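Local coordinates for competence protein ComEA-related protein (Thermus thermophilus, PDB 2DUY) that is of unknown function but carries helix-hairpin-helix motifs and so probably binds DNA, at residues P33-P37 with V38-R42; E53-L56 with K57-G60; E67-R70 with P71-P75. All coordinates share one frame; numbering follows the deposited sequence.

Contact 1: P33-P37 with V38-R42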
loop_
_atom_site.group_PDB
_atom_site.type_symbol
_atom_site.label_atom_id
_atom_site.label_comp_id
_atom_site.label_asym_id
_atom_site.label_seq_id
_atom_site.Cartn_x
_atom_site.Cartn_y
_atom_site.Cartn_z
ATOM N N PRO A 33 5.631 -5.084 2.716
ATOM C CA PRO A 33 6.352 -6.090 1.940
ATOM C C PRO A 33 6.160 -5.939 0.433
ATOM O O PRO A 33 5.036 -5.928 -0.067
ATOM C CB PRO A 33 5.794 -7.404 2.485
ATOM C CG PRO A 33 4.398 -7.036 2.887
ATOM C CD PRO A 33 4.600 -5.702 3.563
ATOM N N GLY A 34 7.266 -5.805 -0.287
ATOM C CA GLY A 34 7.190 -5.680 -1.731
ATOM C C GLY A 34 6.966 -4.280 -2.267
ATOM O O GLY A 34 6.871 -4.091 -3.477
ATOM N N ILE A 35 6.891 -3.293 -1.381
ATOM C CA ILE A 35 6.672 -1.913 -1.814
ATOM C C ILE A 35 7.934 -1.075 -1.702
ATOM O O ILE A 35 8.424 -0.814 -0.605
ATOM C CB ILE A 35 5.562 -1.239 -0.984
ATOM C CG1 ILE A 35 4.252 -2.009 -1.160
ATOM C CG2 ILE A 35 5.397 0.222 -1.416
ATOM C CD1 ILE A 35 3.850 -2.229 -2.607
ATOM N N GLY A 36 8.450 -0.663 -2.851
ATOM C CA GLY A 36 9.650 0.148 -2.889
ATOM C C GLY A 36 9.292 1.605 -3.117
ATOM O O GLY A 36 8.115 1.967 -3.088
ATOM N N PRO A 37 10.285 2.467 -3.350
ATOM C CA PRO A 37 10.007 3.887 -3.576
ATOM C C PRO A 37 9.155 4.197 -4.804
ATOM O O PRO A 37 8.375 5.143 -4.789
ATOM C CB PRO A 37 11.403 4.501 -3.652
ATOM C CG PRO A 37 12.235 3.382 -4.192
ATOM C CD PRO A 37 11.733 2.199 -3.412
ATOM N N VAL A 38 9.298 3.414 -5.864
ATOM C CA VAL A 38 8.527 3.653 -7.077
ATOM C C VAL A 38 7.063 3.293 -6.886
ATOM O O VAL A 38 6.173 4.054 -7.272
ATOM C CB VAL A 38 9.087 2.854 -8.260
ATOM C CG1 VAL A 38 8.173 2.996 -9.469
ATOM C CG2 VAL A 38 10.482 3.359 -8.594
ATOM N N LEU A 39 6.812 2.135 -6.291
ATOM C CA LEU A 39 5.437 1.716 -6.052
ATOM C C LEU A 39 4.777 2.603 -4.994
ATOM O O LEU A 39 3.603 2.945 -5.120
ATOM C CB LEU A 39 5.390 0.249 -5.612
ATOM C CG LEU A 39 5.647 -0.768 -6.724
ATOM C CD1 LEU A 39 5.632 -2.179 -6.137
ATOM C CD2 LEU A 39 4.591 -0.624 -7.810
ATOM N N ALA A 40 5.533 2.979 -3.964
ATOM C CA ALA A 40 4.996 3.826 -2.906
ATOM C C ALA A 40 4.531 5.148 -3.508
ATOM O O ALA A 40 3.464 5.659 -3.157
ATOM C CB ALA A 40 6.055 4.075 -1.827
ATOM N N ARG A 41 5.329 5.688 -4.420
ATOM C CA ARG A 41 4.996 6.949 -5.087
ATOM C C ARG A 41 3.714 6.819 -5.910
ATOM O O ARG A 41 2.843 7.689 -5.862
ATOM C CB ARG A 41 6.133 7.373 -6.015
ATOM C CG ARG A 41 6.029 8.809 -6.491
ATOM C CD ARG A 41 6.848 9.060 -7.759
ATOM N NE ARG A 41 6.034 8.921 -8.968
ATOM C CZ ARG A 41 5.782 7.776 -9.596
ATOM N NH1 ARG A 41 6.288 6.632 -9.146
ATOM N NH2 ARG A 41 5.007 7.774 -10.674
ATOM N N ARG A 42 3.604 5.738 -6.678
ATOM C CA ARG A 42 2.410 5.525 -7.498
ATOM C C ARG A 42 1.167 5.339 -6.633
ATOM O O ARG A 42 0.071 5.739 -7.014
ATOM C CB ARG A 42 2.586 4.296 -8.394
ATOM C CG ARG A 42 3.661 4.465 -9.453
ATOM C CD ARG A 42 3.934 3.162 -10.178
ATOM N NE ARG A 42 4.892 3.344 -11.265
ATOM C CZ ARG A 42 5.416 2.349 -11.975
ATOM N NH1 ARG A 42 5.077 1.089 -11.709
ATOM N NH2 ARG A 42 6.271 2.614 -12.957
#
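The chain turns from extended loop into helix at Gly-36, the N-cap, whose carbonyl O accepts the N-H of Ala-40 at 2.9 Å (N to O), the donor lying nearly along the C=O axis at 161°. One step on, Arg-41 N reaches Pro-37 O at 3.1 Å, this time from 40° above the carbonyl plane. Pro-37 itself fills the first helical turn, where a missing N-H costs no helix bond. The methyl of Ala-40 sits beside the same acceptor as its N-H, CB 3.2 Å from Gly-36 O.

Gly-34 to Gly-36 form the Gly-Ile-Gly hairpin of a helix-hairpin-helix motif, joining helix 26-29 to helix 37-45; in this family that hairpin commonly meets the DNA backbone. At Gly-34 the backbone has a positive phi (86°), a conformation readily open to glycine.

Ile-35, buried between the two glycines, uses both its branches. Ile-35 CG2, anti to the backbone N, meets the start of the helix, 3.9 Å from Ala-40 CB, while Ile-35 CD1 on the other branch comes within 4.0 Å of Leu-39 CD1, the two side chains crossing at about a right angle. Leu-39 CD1 also lies 3.5 Å from Gly-34 O. Beyond this, Ile-35 packs on Leu-69 of helix 63-69, and Arg-41 NH2 forms a salt bridge with Glu-45.

Contact 2: E53-L56 with K57-G60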
loop_
_atom_site.group_PDB
_atom_site.type_symbol
_atom_site.label_atom_id
_atom_site.label_comp_id
_atom_site.label_asym_id
_atom_site.label_seq_id
_atom_site.Cartn_x
_atom_site.Cartn_y
_atom_site.Cartn_z
ATOM N N GLU A 53 -9.005 -3.052 -2.716
ATOM C CA GLU A 53 -8.935 -3.647 -4.038
ATOM C C GLU A 53 -8.691 -2.612 -5.130
ATOM O O GLU A 53 -8.325 -2.972 -6.252
ATOM C CB GLU A 53 -10.216 -4.427 -4.323
ATOM C CG GLU A 53 -9.997 -5.753 -5.026
ATOM C CD GLU A 53 -8.983 -6.650 -4.328
ATOM O OE1 GLU A 53 -8.665 -6.430 -3.131
ATOM O OE2 GLU A 53 -8.510 -7.595 -4.985
ATOM N N ASP A 54 -8.883 -1.334 -4.817
ATOM C CA ASP A 54 -8.646 -0.295 -5.813
ATOM C C ASP A 54 -7.148 -0.161 -6.078
ATOM O O ASP A 54 -6.735 0.515 -7.014
ATOM C CB ASP A 54 -9.228 1.057 -5.373
ATOM C CG ASP A 54 -10.754 1.071 -5.378
ATOM O OD1 ASP A 54 -11.369 0.341 -6.182
ATOM O OD2 ASP A 54 -11.349 1.836 -4.593
ATOM N N LEU A 55 -6.333 -0.819 -5.262
ATOM C CA LEU A 55 -4.886 -0.768 -5.451
ATOM C C LEU A 55 -4.513 -1.384 -6.797
ATOM O O LEU A 55 -3.410 -1.160 -7.315
ATOM C CB LEU A 55 -4.190 -1.516 -4.319
ATOM C CG LEU A 55 -2.712 -1.243 -4.081
ATOM C CD1 LEU A 55 -2.484 0.266 -3.816
ATOM C CD2 LEU A 55 -2.267 -2.075 -2.881
ATOM N N LEU A 56 -5.429 -2.157 -7.374
ATOM C CA LEU A 56 -5.167 -2.771 -8.671
ATOM C C LEU A 56 -5.068 -1.721 -9.778
ATOM O O LEU A 56 -4.721 -2.053 -10.915
ATOM C CB LEU A 56 -6.244 -3.808 -9.021
ATOM C CG LEU A 56 -6.164 -5.095 -8.191
ATOM C CD1 LEU A 56 -7.287 -6.045 -8.574
ATOM C CD2 LEU A 56 -4.800 -5.760 -8.437
ATOM N N LYS A 57 -5.368 -0.462 -9.464
ATOM C CA LYS A 57 -5.241 0.585 -10.480
ATOM C C LYS A 57 -3.799 1.083 -10.553
ATOM O O LYS A 57 -3.440 1.816 -11.472
ATOM C CB LYS A 57 -6.149 1.779 -10.179
ATOM C CG LYS A 57 -5.685 2.663 -9.038
ATOM C CD LYS A 57 -6.489 3.957 -9.007
ATOM C CE LYS A 57 -6.959 4.290 -7.609
ATOM N NZ LYS A 57 -7.768 5.549 -7.594
ATOM N N VAL A 58 -2.972 0.674 -9.595
ATOM C CA VAL A 58 -1.578 1.115 -9.555
ATOM C C VAL A 58 -0.690 0.233 -10.417
ATOM O O VAL A 58 -0.696 -0.987 -10.271
ATOM C CB VAL A 58 -1.031 1.098 -8.120
ATOM C CG1 VAL A 58 0.409 1.587 -8.111
ATOM C CG2 VAL A 58 -1.896 1.970 -7.232
ATOM N N LYS A 59 0.069 0.852 -11.317
ATOM C CA LYS A 59 0.939 0.077 -12.194
ATOM C C LYS A 59 1.986 -0.630 -11.351
ATOM O O LYS A 59 2.631 -0.013 -10.507
ATOM C CB LYS A 59 1.619 0.991 -13.221
ATOM C CG LYS A 59 2.384 0.251 -14.321
ATOM C CD LYS A 59 2.885 1.229 -15.394
ATOM C CE LYS A 59 3.344 0.514 -16.665
ATOM N NZ LYS A 59 4.495 -0.401 -16.435
ATOM N N GLY A 60 2.136 -1.933 -11.565
ATOM C CA GLY A 60 3.129 -2.682 -10.818
ATOM C C GLY A 60 2.633 -3.497 -9.642
ATOM O O GLY A 60 3.399 -4.269 -9.066
#
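Two successive i to i+3 backbone bonds tie Lys-57 to Asp-54 and Val-58 to Leu-55. Lys-57 N donates to Asp-54 O and Val-58 N to Leu-55 O, each at 3.0 Å from N to O, and both N-H groups point at their acceptors well, with angles of 162° and 163°. Neither donor lies in the plane of its carbonyl; each approaches from well above it, in keeping with the tight winding of a 3-10 turn.

The apolar contact follows the second of these bonds. Leu-55 and Val-58 lean together on the inner side of the turn, Leu-55 CD1 lying 3.9 Å from Val-58 CG2. Val-58 CG2 also rests 3.5 Å from Leu-55 O, so the carbonyl is shielded by the residue whose N-H it accepts. Around this pair, Leu-55 packs on Ile-43, Ile-61 and Leu-66, while Val-58 lies against Tyr-49 and Arg-42.

Polar and charged groups belong to the outer side. The first torsion of Lys-57 (chi1 74°) tucks CG in between the two backbone branches and folds the chain back over Asp-54 O, with Lys-57 CG 3.1 Å and CE 3.8 Å from that oxygen. Lys-57 NZ does not go on to the carboxylate: Asp-54 OD2 is 6.0 Å away from it, and NZ binds Gly-46 O instead, with a weak second bond to Pro-48 O. The carboxylate is taken up by Arg-51 NE on OD1 and Ala-50 N on OD2, which tie the turn back to the preceding loop.

What results is a short 3-10 turn running straight into the hairpin, with its Gly-Ile-Gly sequence beginning at Gly-60, that leads to helix 63-69, the element order of a helix-hairpin-helix motif.

Contact 3: E67-R70 with P71-P75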
loop_
_atom_site.group_PDB
_atom_site.type_symbol
_atom_site.label_atom_id
_atom_site.label_comp_id
_atom_site.label_asym_id
_atom_site.label_seq_id
_atom_site.Cartn_x
_atom_site.Cartn_y
_atom_site.Cartn_z
ATOM N N GLU A 67 -2.252 -9.779 -2.867
ATOM C CA GLU A 67 -2.614 -10.897 -2.004
ATOM C C GLU A 67 -1.798 -10.895 -0.717
ATOM O O GLU A 67 -2.320 -11.134 0.374
ATOM C CB GLU A 67 -2.401 -12.219 -2.749
ATOM C CG GLU A 67 -2.934 -13.445 -2.019
ATOM C CD GLU A 67 -2.757 -14.730 -2.821
ATOM O OE1 GLU A 67 -3.282 -15.780 -2.391
ATOM O OE2 GLU A 67 -2.091 -14.693 -3.880
ATOM N N ARG A 68 -0.513 -10.608 -0.848
ATOM C CA ARG A 68 0.376 -10.589 0.305
ATOM C C ARG A 68 0.129 -9.392 1.214
ATOM O O ARG A 68 0.308 -9.486 2.429
ATOM C CB ARG A 68 1.833 -10.567 -0.158
ATOM C CG ARG A 68 2.228 -11.717 -1.067
ATOM C CD ARG A 68 2.122 -13.071 -0.368
ATOM N NE ARG A 68 0.740 -13.516 -0.199
ATOM C CZ ARG A 68 0.393 -14.758 0.125
ATOM N NH1 ARG A 68 1.328 -15.680 0.317
ATOM N NH2 ARG A 68 -0.888 -15.085 0.249
ATOM N N LEU A 69 -0.277 -8.273 0.621
ATOM C CA LEU A 69 -0.513 -7.040 1.365
ATOM C C LEU A 69 -1.858 -6.885 2.055
ATOM O O LEU A 69 -1.977 -6.095 2.987
ATOM C CB LEU A 69 -0.330 -5.830 0.451
ATOM C CG LEU A 69 1.053 -5.518 -0.106
ATOM C CD1 LEU A 69 0.931 -4.404 -1.127
ATOM C CD2 LEU A 69 1.996 -5.123 1.015
ATOM N N ARG A 70 -2.869 -7.619 1.607
ATOM C CA ARG A 70 -4.203 -7.478 2.187
ATOM C C ARG A 70 -4.289 -7.517 3.708
ATOM O O ARG A 70 -5.056 -6.767 4.308
ATOM C CB ARG A 70 -5.161 -8.518 1.598
ATOM C CG ARG A 70 -5.437 -8.311 0.117
ATOM C CD ARG A 70 -6.877 -8.638 -0.228
ATOM N NE ARG A 70 -7.113 -8.509 -1.662
ATOM C CZ ARG A 70 -6.757 -9.423 -2.553
ATOM N NH1 ARG A 70 -6.157 -10.534 -2.150
ATOM N NH2 ARG A 70 -6.989 -9.225 -3.843
ATOM N N PRO A 71 -3.514 -8.394 4.357
ATOM C CA PRO A 71 -3.604 -8.426 5.819
ATOM C C PRO A 71 -3.144 -7.136 6.510
ATOM O O PRO A 71 -3.592 -6.833 7.613
ATOM C CB PRO A 71 -2.716 -9.617 6.189
ATOM C CG PRO A 71 -2.858 -10.525 4.992
ATOM C CD PRO A 71 -2.742 -9.544 3.852
ATOM N N TYR A 72 -2.261 -6.384 5.852
ATOM C CA TYR A 72 -1.703 -5.158 6.427
ATOM C C TYR A 72 -2.360 -3.834 6.027
ATOM O O TYR A 72 -1.999 -2.786 6.555
ATOM C CB TYR A 72 -0.211 -5.046 6.075
ATOM C CG TYR A 72 0.599 -6.300 6.312
ATOM C CD1 TYR A 72 0.590 -7.342 5.385
ATOM C CD2 TYR A 72 1.341 -6.463 7.484
ATOM C CE1 TYR A 72 1.294 -8.518 5.624
ATOM C CE2 TYR A 72 2.044 -7.634 7.731
ATOM C CZ TYR A 72 2.014 -8.658 6.797
ATOM O OH TYR A 72 2.683 -9.837 7.050
ATOM N N LEU A 73 -3.335 -3.876 5.128
ATOM C CA LEU A 73 -3.941 -2.647 4.620
ATOM C C LEU A 73 -5.382 -2.306 4.968
ATOM O O LEU A 73 -6.197 -3.174 5.259
ATOM C CB LEU A 73 -3.838 -2.652 3.091
ATOM C CG LEU A 73 -2.465 -2.842 2.444
ATOM C CD1 LEU A 73 -2.631 -2.969 0.926
ATOM C CD2 LEU A 73 -1.576 -1.680 2.809
ATOM N N ARG A 74 -5.679 -1.011 4.914
ATOM C CA ARG A 74 -7.030 -0.498 5.108
ATOM C C ARG A 74 -7.106 0.709 4.175
ATOM O O ARG A 74 -6.076 1.200 3.712
ATOM C CB ARG A 74 -7.287 -0.088 6.561
ATOM C CG ARG A 74 -6.326 0.929 7.146
ATOM C CD ARG A 74 -6.713 1.219 8.590
ATOM N NE ARG A 74 -5.732 2.061 9.263
ATOM C CZ ARG A 74 -5.827 3.381 9.382
ATOM N NH1 ARG A 74 -4.870 4.052 10.012
ATOM N NH2 ARG A 74 -6.881 4.027 8.893
ATOM N N PRO A 75 -8.315 1.184 3.855
ATOM C CA PRO A 75 -8.382 2.345 2.953
ATOM C C PRO A 75 -7.576 3.542 3.457
ATOM O O PRO A 75 -7.551 3.768 4.680
ATOM C CB PRO A 75 -9.882 2.630 2.883
ATOM C CG PRO A 75 -10.481 1.251 3.026
ATOM C CD PRO A 75 -9.662 0.670 4.157
ATOM O OXT PRO A 75 -6.981 4.240 2.605
HETATM O O HOH W 1 -6.813 -5.066 3.412
#
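The torsions of Leu-73, with CG anti to the carbonyl carbon (chi1 -55°) and chi2 near 180°, carry its CG over Leu-69 O and bring Leu-73 CD1 to 3.7 Å from Leu-69 CB. The two leucines meet where the last helix of the helix-hairpin-helix domain, 63-69, gives way to the C-terminal strand 73-74. Both are buried and also pack on Leu-32, in the loop after helix 26-29, so this turn closes over the interior of the domain.

Leu-69 O is the acceptor at the centre of the turn. Tyr-72 N donates to Leu-69 O at 2.9 Å, coming from above the carbonyl plane, while Leu-73 CG crowds the same Leu-69 O at 3.3 Å. The edge of the Tyr-72 ring lies close by as well: Tyr-72 CE1 is 3.5 Å from Arg-68 O, and both this oxygen and Leu-69 O lie near the plane of the ring, so C-H groups rather than a ring face meet the two carbonyls.

Pro-71 has no N-H to give to the helix before it. Pro-71 CD sits instead among the carbonyls of the last turn, 3.4 Å from Arg-68 O. The guanidinium of Arg-70 pairs with Glu-53 in a salt bridge, while Arg-70 CB stays against the Pro-71 ring, 3.5 Å from Pro-71 CD. Beyond the turn, Tyr-72 and Arg-74 form backbone bonds with Val-19, so strand 73-74 runs parallel to strand 19-20.

Arg-70 O accepts a weak bond from Leu-73 N, and a water completes the link between the two residues, donating to Arg-70 O at 2.6 Å and to Leu-73 O at 2.7 Å.

In the fold
Along the chain the contacts come in series, 1, 2, then 3, all inside one helix-hairpin-helix range. Contact 1 opens helix 37-45, contact 2 shapes the loop between that helix and helix 63-69, and contact 3 carries helix 63-69 into strand 73-74. Contacts 1 and 3 lie on opposite sides of the chain's centre, their own centres about 14 Å apart, with the centre of contact 2 about 12 Å from each. All three pairs touch: Arg-42 NH1 probably bonds Lys-59 O and Leu-39 CD2 packs on Gly-60 CA, Leu-55 meets Leu-73, and Pro-33 O lies by Leu-69 CD2. Three local turns are thereby joined into one compact domain.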